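Local coordinates for protein arylalkylamine N-Acetyltransferase 2 (Aedes aegypti, PDB 4FD5) that probably transfers acyl groups from acyl-coenzyme A to the amino group of arylalkylamines such as dopamine and serotonin, as a member of the GNAT acetyltransferase family, at residues 41-44 with 45-49; 25-28 with 29-33; 16-19 with 20-23. All coordinates share one frame; numbering follows the deposited sequence.

Interaction 1. Residues 41-44 with 45-49; sequences NLTR and PGQGH
Thr43 and Gly48 meet across the loop 41-49: the threonine hydroxyl donates to the glycine carbonyl, OG1 to O 2.7 Å, coming from above the carbonyl plane, 35° out of it. Thr43 reaches it because OG1 stands opposite the backbone N (chi1 178°), with CG2 taking the place between N and the carbonyl carbon. Between these two residues the chain reverses in a type II beta turn over Arg44-Gln47, closed by the fairly straight bond from Gln47 N to Arg44 O (3.0 Å). Proline, with its fixed phi, suits the first inner position, Pro45, and glycine the second, Gly46, where phi is positive. Gly48, just after the turn, is a second residue at positive phi. A water spans the turn from Arg44 O to Gly48 N.

Near the turn the extended Gln47 side chain passes the bent Arg44 chain at a slant, OE1 lying 3.6 Å from Arg44 CD, with the amide and guanidinium planes 57° apart; this is contact with the aliphatic part of the arginine. Toward the ends of the loop, Leu42 and His49 meet nearly at right angles. Leu42 CD1 lies 3.6 Å from His49 NE2, while His49 CD2 comes 3.6 Å from Leu42 O. The imidazole is held at both nitrogens: NE2 is hydrogen-bonded to Asp102, and ND1 weakly caps the amides of Leu51 and Leu52, as befits an N-cap residue.

The loop thus joins the Schellman end of helix 35-39, where Asn41 has positive phi, to the start of helix 50-60, while Leu42 packs on Ser104, Phe105 and Ile108 of helix 103-116.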
loop_
_atom_site.group_PDB
_atom_site.type_symbol
_atom_site.label_atom_id
_atom_site.label_comp_id
_atom_site.label_asym_id
_atom_site.label_seq_id
_atom_site.Cartn_x
_atom_site.Cartn_y
_atom_site.Cartn_z
ATOM N N ASN A 41 -3.435 -7.256 -15.594
ATOM C CA ASN A 41 -3.583 -6.233 -16.622
ATOM C C ASN A 41 -4.616 -5.184 -16.236
ATOM O O ASN A 41 -5.463 -4.796 -17.040
ATOM C CB ASN A 41 -3.958 -6.886 -17.958
ATOM C CG ASN A 41 -2.941 -7.914 -18.403
ATOM O OD1 ASN A 41 -1.819 -7.568 -18.767
ATOM N ND2 ASN A 41 -3.323 -9.188 -18.366
ATOM N N LEU A 42 -4.534 -4.715 -14.998
ATOM C CA LEU A 42 -5.532 -3.790 -14.479
ATOM C C LEU A 42 -5.516 -2.466 -15.222
ATOM O O LEU A 42 -6.566 -1.878 -15.494
ATOM C CB LEU A 42 -5.313 -3.562 -12.984
ATOM C CG LEU A 42 -6.383 -2.758 -12.250
ATOM C CD1 LEU A 42 -7.712 -3.478 -12.285
ATOM C CD2 LEU A 42 -5.957 -2.531 -10.811
ATOM N N THR A 43 -4.323 -2.002 -15.567
ATOM C CA THR A 43 -4.178 -0.718 -16.230
ATOM C C THR A 43 -2.892 -0.697 -17.046
ATOM O O THR A 43 -2.209 -1.713 -17.171
ATOM C CB THR A 43 -4.241 0.460 -15.213
ATOM O OG1 THR A 43 -4.040 1.712 -15.885
ATOM C CG2 THR A 43 -3.200 0.284 -14.112
ATOM N N ARG A 44 -2.591 0.446 -17.631
ATOM C CA ARG A 44 -1.445 0.580 -18.513
ATOM C C ARG A 44 -0.619 1.729 -17.982
ATOM O O ARG A 44 -1.147 2.609 -17.313
ATOM C CB ARG A 44 -1.910 0.887 -19.942
ATOM C CG ARG A 44 -2.788 -0.200 -20.569
ATOM C CD ARG A 44 -3.241 0.167 -21.987
ATOM N NE ARG A 44 -2.125 0.618 -22.815
ATOM C CZ ARG A 44 -2.186 0.788 -24.134
ATOM N NH1 ARG A 44 -3.316 0.539 -24.787
ATOM N NH2 ARG A 44 -1.112 1.205 -24.802
ATOM N N PRO A 45 0.683 1.737 -18.276
ATOM C CA PRO A 45 1.479 2.852 -17.759
ATOM C C PRO A 45 0.886 4.204 -18.153
ATOM O O PRO A 45 0.586 4.427 -19.327
ATOM C CB PRO A 45 2.832 2.653 -18.437
ATOM C CG PRO A 45 2.888 1.181 -18.741
ATOM C CD PRO A 45 1.489 0.777 -19.051
ATOM N N GLY A 46 0.706 5.084 -17.172
ATOM C CA GLY A 46 0.247 6.443 -17.413
ATOM C C GLY A 46 -1.260 6.604 -17.461
ATOM O O GLY A 46 -1.775 7.724 -17.412
ATOM N N GLN A 47 -1.975 5.488 -17.544
ATOM C CA GLN A 47 -3.409 5.513 -17.818
ATOM C C GLN A 47 -4.274 5.715 -16.574
ATOM O O GLN A 47 -5.313 6.383 -16.622
ATOM C CB GLN A 47 -3.811 4.222 -18.524
ATOM C CG GLN A 47 -5.289 4.078 -18.805
ATOM C CD GLN A 47 -5.583 2.833 -19.610
ATOM O OE1 GLN A 47 -5.402 2.816 -20.828
ATOM N NE2 GLN A 47 -6.021 1.776 -18.934
ATOM N N GLY A 48 -3.853 5.131 -15.463
ATOM C CA GLY A 48 -4.626 5.210 -14.239
ATOM C C GLY A 48 -5.816 4.271 -14.236
ATOM O O GLY A 48 -5.941 3.385 -15.078
ATOM N N HIS A 49 -6.706 4.472 -13.274
ATOM C CA HIS A 49 -7.843 3.592 -13.110
ATOM C C HIS A 49 -8.797 4.263 -12.134
ATOM O O HIS A 49 -8.377 4.749 -11.094
ATOM C CB HIS A 49 -7.346 2.258 -12.550
ATOM C CG HIS A 49 -8.384 1.192 -12.508
ATOM N ND1 HIS A 49 -9.323 1.108 -11.504
ATOM C CD2 HIS A 49 -8.625 0.150 -13.341
ATOM C CE1 HIS A 49 -10.109 0.070 -11.727
ATOM N NE2 HIS A 49 -9.703 -0.530 -12.834
HETATM O O HOH W 1 -1.479 3.743 -14.579
#

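Interaction 2. Residues 25-28 with 29-33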
loop_
_atom_site.group_PDB
_atom_site.type_symbol
_atom_site.label_atom_id
_atom_site.label_comp_id
_atom_site.label_asym_id
_atom_site.label_seq_id
_atom_site.Cartn_x
_atom_site.Cartn_y
_atom_site.Cartn_z
ATOM N N HIS A 25 1.747 11.128 -10.259
ATOM C CA HIS A 25 2.967 10.347 -9.988
ATOM C C HIS A 25 2.582 8.874 -9.995
ATOM O O HIS A 25 3.247 8.053 -10.651
ATOM C CB HIS A 25 3.624 10.762 -8.659
ATOM C CG HIS A 25 4.532 9.719 -8.051
ATOM N ND1 HIS A 25 5.874 9.608 -8.363
ATOM C CD2 HIS A 25 4.287 8.753 -7.130
ATOM C CE1 HIS A 25 6.411 8.613 -7.664
ATOM N NE2 HIS A 25 5.470 8.081 -6.911
ATOM N N LEU A 26 1.481 8.538 -9.320
ATOM C CA LEU A 26 1.104 7.127 -9.230
ATOM C C LEU A 26 0.779 6.594 -10.632
ATOM O O LEU A 26 1.277 5.529 -11.036
ATOM C CB LEU A 26 -0.042 6.911 -8.226
ATOM C CG LEU A 26 0.328 7.266 -6.774
ATOM C CD1 LEU A 26 -0.874 7.209 -5.828
ATOM C CD2 LEU A 26 1.458 6.362 -6.250
ATOM N N ARG A 27 0.016 7.370 -11.404
ATOM C CA ARG A 27 -0.375 6.914 -12.730
ATOM C C ARG A 27 0.856 6.614 -13.535
ATOM O O ARG A 27 0.866 5.686 -14.340
ATOM C CB ARG A 27 -1.151 7.989 -13.477
ATOM C CG ARG A 27 -2.542 8.196 -12.991
ATOM C CD ARG A 27 -3.326 9.038 -13.999
ATOM N NE ARG A 27 -4.578 9.491 -13.416
ATOM C CZ ARG A 27 -4.756 10.692 -12.870
ATOM N NH1 ARG A 27 -3.764 11.581 -12.848
ATOM N NH2 ARG A 27 -5.936 11.014 -12.352
ATOM N N GLN A 28 1.895 7.413 -13.326
ATOM C CA GLN A 28 3.025 7.347 -14.229
ATOM C C GLN A 28 4.011 6.318 -13.750
ATOM O O GLN A 28 4.727 5.723 -14.559
ATOM C CB GLN A 28 3.714 8.703 -14.367
ATOM C CG GLN A 28 2.901 9.740 -15.123
ATOM C CD GLN A 28 2.711 9.387 -16.587
ATOM O OE1 GLN A 28 3.552 8.715 -17.196
ATOM N NE2 GLN A 28 1.600 9.834 -17.158
ATOM N N THR A 29 4.053 6.084 -12.440
ATOM C CA THR A 29 5.207 5.341 -11.946
ATOM C C THR A 29 4.846 4.085 -11.191
ATOM O O THR A 29 5.677 3.177 -11.061
ATOM C CB THR A 29 6.148 6.204 -11.054
ATOM O OG1 THR A 29 5.503 6.498 -9.812
ATOM C CG2 THR A 29 6.531 7.493 -11.736
ATOM N N PHE A 30 3.612 4.022 -10.704
ATOM C CA PHE A 30 3.281 3.013 -9.718
ATOM C C PHE A 30 2.209 2.023 -10.135
ATOM O O PHE A 30 2.428 0.826 -10.082
ATOM C CB PHE A 30 2.888 3.652 -8.387
ATOM C CG PHE A 30 2.551 2.648 -7.330
ATOM C CD1 PHE A 30 3.561 2.030 -6.598
ATOM C CD2 PHE A 30 1.234 2.297 -7.079
ATOM C CE1 PHE A 30 3.265 1.097 -5.633
ATOM C CE2 PHE A 30 0.929 1.362 -6.105
ATOM C CZ PHE A 30 1.949 0.754 -5.380
ATOM N N PHE A 31 1.042 2.531 -10.519
ATOM C CA PHE A 31 -0.149 1.697 -10.642
ATOM C C PHE A 31 0.062 0.506 -11.582
ATOM O O PHE A 31 -0.270 -0.617 -11.234
ATOM C CB PHE A 31 -1.334 2.528 -11.141
ATOM C CG PHE A 31 -1.961 3.433 -10.095
ATOM C CD1 PHE A 31 -2.055 3.048 -8.765
ATOM C CD2 PHE A 31 -2.489 4.661 -10.474
ATOM C CE1 PHE A 31 -2.658 3.874 -7.825
ATOM C CE2 PHE A 31 -3.106 5.495 -9.537
ATOM C CZ PHE A 31 -3.175 5.106 -8.210
ATOM N N ALA A 32 0.609 0.752 -12.769
ATOM C CA ALA A 32 0.761 -0.313 -13.764
ATOM C C ALA A 32 1.896 -1.291 -13.434
ATOM O O ALA A 32 1.946 -2.390 -13.979
ATOM C CB ALA A 32 0.967 0.280 -15.151
ATOM N N ASP A 33 2.790 -0.882 -12.538
ATOM C CA ASP A 33 3.987 -1.654 -12.189
ATOM C C ASP A 33 3.793 -2.524 -10.936
ATOM O O ASP A 33 4.561 -3.445 -10.676
ATOM C CB ASP A 33 5.129 -0.663 -11.956
ATOM C CG ASP A 33 6.497 -1.281 -12.125
ATOM O OD1 ASP A 33 6.654 -2.192 -12.964
ATOM O OD2 ASP A 33 7.424 -0.824 -11.424
HETATM O O HOH W 2 1.911 3.070 -13.778
#
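Thr29 stands one turn after His25, at the C-terminal end of helix 19-29, an early helix of the GNAT fold, and the chain leaves the helix just beyond. Its hydroxyl donates to His25 O (OG1 to O 2.9 Å), the bond a helical threonine commonly makes to the carbonyl one turn back. With chi1 70°, OG1 sits between the backbone N and the carbonyl carbon, which also sets it over one face of the imidazole, 3.1 Å from His25 CE1.

Leu26 O gathers three amides as the helix unwinds: Phe30 N at 2.8 Å, Phe31 N and Thr29 N. Leu26 touches both aromatics with different parts: CB rests over the face of the Phe31 ring in a CH-pi contact, 3.8 Å from the centroid, whereas the CD2 branch runs alongside Phe30 and meets its CB.

Further out, His25 NE2 is hydrogen-bonded to Ser137 of strand 129-138, against which Leu26 and Phe30 also pack. Phe31 lies against Leu52, Glu53 and Ser56 of helix 50-60, and Arg27 makes salt bridges to Glu24 and Glu53. Past the last turn, a water links the two segments, donating to Arg27 O at 2.9 Å and accepting from Ala32 N at 2.8 Å.

Interaction 3. Residues 16-19 with 20-23; sequences SKYY and DDVI
The first turn of helix 19-29 takes shape here, where the loop after strand 10-13 passes into regular i to i+4 bonding. Val22 N donates to Tyr18 O at 2.8 Å and Ile23 N to Tyr19 O at 2.9 Å, each approaching nearly along the C=O axis. Just before them, two waters are inserted where direct i to i+4 bonds would lie: one bridges Ser16 O and Asp20 N, the other Lys17 O and Asp21 N.

Val22 CG2, anti to its own carbonyl carbon, sits 3.3 Å from Tyr18 O and 4.4 Å from Tyr18 CB. Asp21 comes past the Tyr18 ring at a slant, OD2 to CD1 4.0 Å, with the carboxylate turned 73° from the ring plane; this is a loose contact. Ser16 CA sits over the centre of one face of the Tyr19 ring, 3.3 Å above its plane. Acidic Asp20 and Asp21, both exposed, suit a helix N-terminus, where their charge would probably interact favourably with the dipole.

Val22, buried, meets Val78 and Leu80 of strand 75-85, and Tyr18 leans on Met67 and Ile69 of strand 66-69. Tyr19 reaches Leu57 and Leu60 of helix 50-60, while Ile23 touches Glu53 there.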
loop_
_atom_site.group_PDB
_atom_site.type_symbol
_atom_site.label_atom_id
_atom_site.label_comp_id
_atom_site.label_asym_id
_atom_site.label_seq_id
_atom_site.Cartn_x
_atom_site.Cartn_y
_atom_site.Cartn_z
ATOM N N SER A 16 -3.790 18.884 0.350
ATOM C CA SER A 16 -4.682 18.781 -0.811
ATOM C C SER A 16 -4.136 19.431 -2.090
ATOM O O SER A 16 -4.470 18.992 -3.194
ATOM C CB SER A 16 -6.080 19.333 -0.487
ATOM O OG SER A 16 -6.057 20.741 -0.275
ATOM N N LYS A 17 -3.313 20.472 -1.946
ATOM C CA LYS A 17 -2.762 21.143 -3.119
ATOM C C LYS A 17 -1.857 20.218 -3.929
ATOM O O LYS A 17 -1.575 20.479 -5.085
ATOM C CB LYS A 17 -2.010 22.416 -2.727
ATOM C CG LYS A 17 -2.921 23.499 -2.182
ATOM C CD LYS A 17 -2.235 24.849 -2.278
ATOM C CE LYS A 17 -3.142 25.972 -1.774
ATOM N NZ LYS A 17 -2.484 27.301 -1.887
ATOM N N TYR A 18 -1.410 19.132 -3.303
ATOM C CA TYR A 18 -0.536 18.168 -3.964
ATOM C C TYR A 18 -1.253 16.904 -4.415
ATOM O O TYR A 18 -0.636 16.064 -5.086
ATOM C CB TYR A 18 0.632 17.770 -3.057
ATOM C CG TYR A 18 1.616 18.886 -2.868
ATOM C CD1 TYR A 18 2.718 18.999 -3.695
ATOM C CD2 TYR A 18 1.429 19.833 -1.881
ATOM C CE1 TYR A 18 3.629 20.032 -3.533
ATOM C CE2 TYR A 18 2.331 20.882 -1.718
ATOM C CZ TYR A 18 3.431 20.962 -2.547
ATOM O OH TYR A 18 4.348 21.985 -2.403
ATOM N N TYR A 19 -2.543 16.766 -4.083
ATOM C CA TYR A 19 -3.213 15.523 -4.435
ATOM C C TYR A 19 -3.109 15.186 -5.932
ATOM O O TYR A 19 -2.791 14.053 -6.295
ATOM C CB TYR A 19 -4.684 15.513 -4.008
ATOM C CG TYR A 19 -4.989 15.523 -2.523
ATOM C CD1 TYR A 19 -4.007 15.335 -1.554
ATOM C CD2 TYR A 19 -6.296 15.712 -2.091
ATOM C CE1 TYR A 19 -4.324 15.351 -0.194
ATOM C CE2 TYR A 19 -6.610 15.720 -0.772
ATOM C CZ TYR A 19 -5.639 15.536 0.181
ATOM O OH TYR A 19 -6.008 15.568 1.503
ATOM N N ASP A 20 -3.401 16.151 -6.810
ATOM C CA ASP A 20 -3.337 15.863 -8.238
ATOM C C ASP A 20 -1.936 15.405 -8.618
ATOM O O ASP A 20 -1.795 14.400 -9.328
ATOM C CB ASP A 20 -3.697 17.089 -9.086
ATOM C CG ASP A 20 -5.193 17.352 -9.152
ATOM O OD1 ASP A 20 -5.983 16.551 -8.637
ATOM O OD2 ASP A 20 -5.587 18.376 -9.754
ATOM N N ASP A 21 -0.921 16.126 -8.123
ATOM C CA ASP A 21 0.479 15.824 -8.466
ATOM C C ASP A 21 0.788 14.400 -8.018
ATOM O O ASP A 21 1.514 13.660 -8.701
ATOM C CB ASP A 21 1.454 16.752 -7.739
ATOM C CG ASP A 21 1.528 18.156 -8.330
ATOM O OD1 ASP A 21 1.012 18.383 -9.438
ATOM O OD2 ASP A 21 2.142 19.035 -7.675
ATOM N N VAL A 22 0.248 14.023 -6.864
ATOM C CA VAL A 22 0.572 12.715 -6.299
ATOM C C VAL A 22 -0.107 11.633 -7.141
ATOM O O VAL A 22 0.511 10.629 -7.511
ATOM C CB VAL A 22 0.211 12.640 -4.795
ATOM C CG1 VAL A 22 0.189 11.179 -4.294
ATOM C CG2 VAL A 22 1.164 13.494 -3.967
ATOM N N ILE A 23 -1.363 11.864 -7.513
ATOM C CA ILE A 23 -2.064 10.845 -8.254
ATOM C C ILE A 23 -1.432 10.662 -9.637
ATOM O O ILE A 23 -1.276 9.539 -10.109
ATOM C CB ILE A 23 -3.571 11.135 -8.301
ATOM C CG1 ILE A 23 -4.152 10.936 -6.897
ATOM C CG2 ILE A 23 -4.247 10.216 -9.323
ATOM C CD1 ILE A 23 -5.546 11.468 -6.703
HETATM O O HOH W 3 -4.740 18.683 -5.954
HETATM O O HOH W 4 -1.355 18.873 -7.331
#

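From the N terminus, the three contacts come one after another without nesting or crossing. Interaction 3 starts helix 19-29 after strand 10-13, and interaction 2 takes up the same helix one residue later and ends it; their centres are 14 Å apart. Helix 35-39 then intervenes before interaction 1 closes the loop to helix 50-60. There the chain comes back to interaction 2: Gly46 N lies 2.9 Å from Arg27 O, probably hydrogen-bonded, and Pro45 packs on Ala32. Interactions 1 and 3 do not touch, their nearest atoms about 7 Å apart. Glu53 of helix 50-60 meets all three, through His49, Arg27 and Phe31, and Ile23.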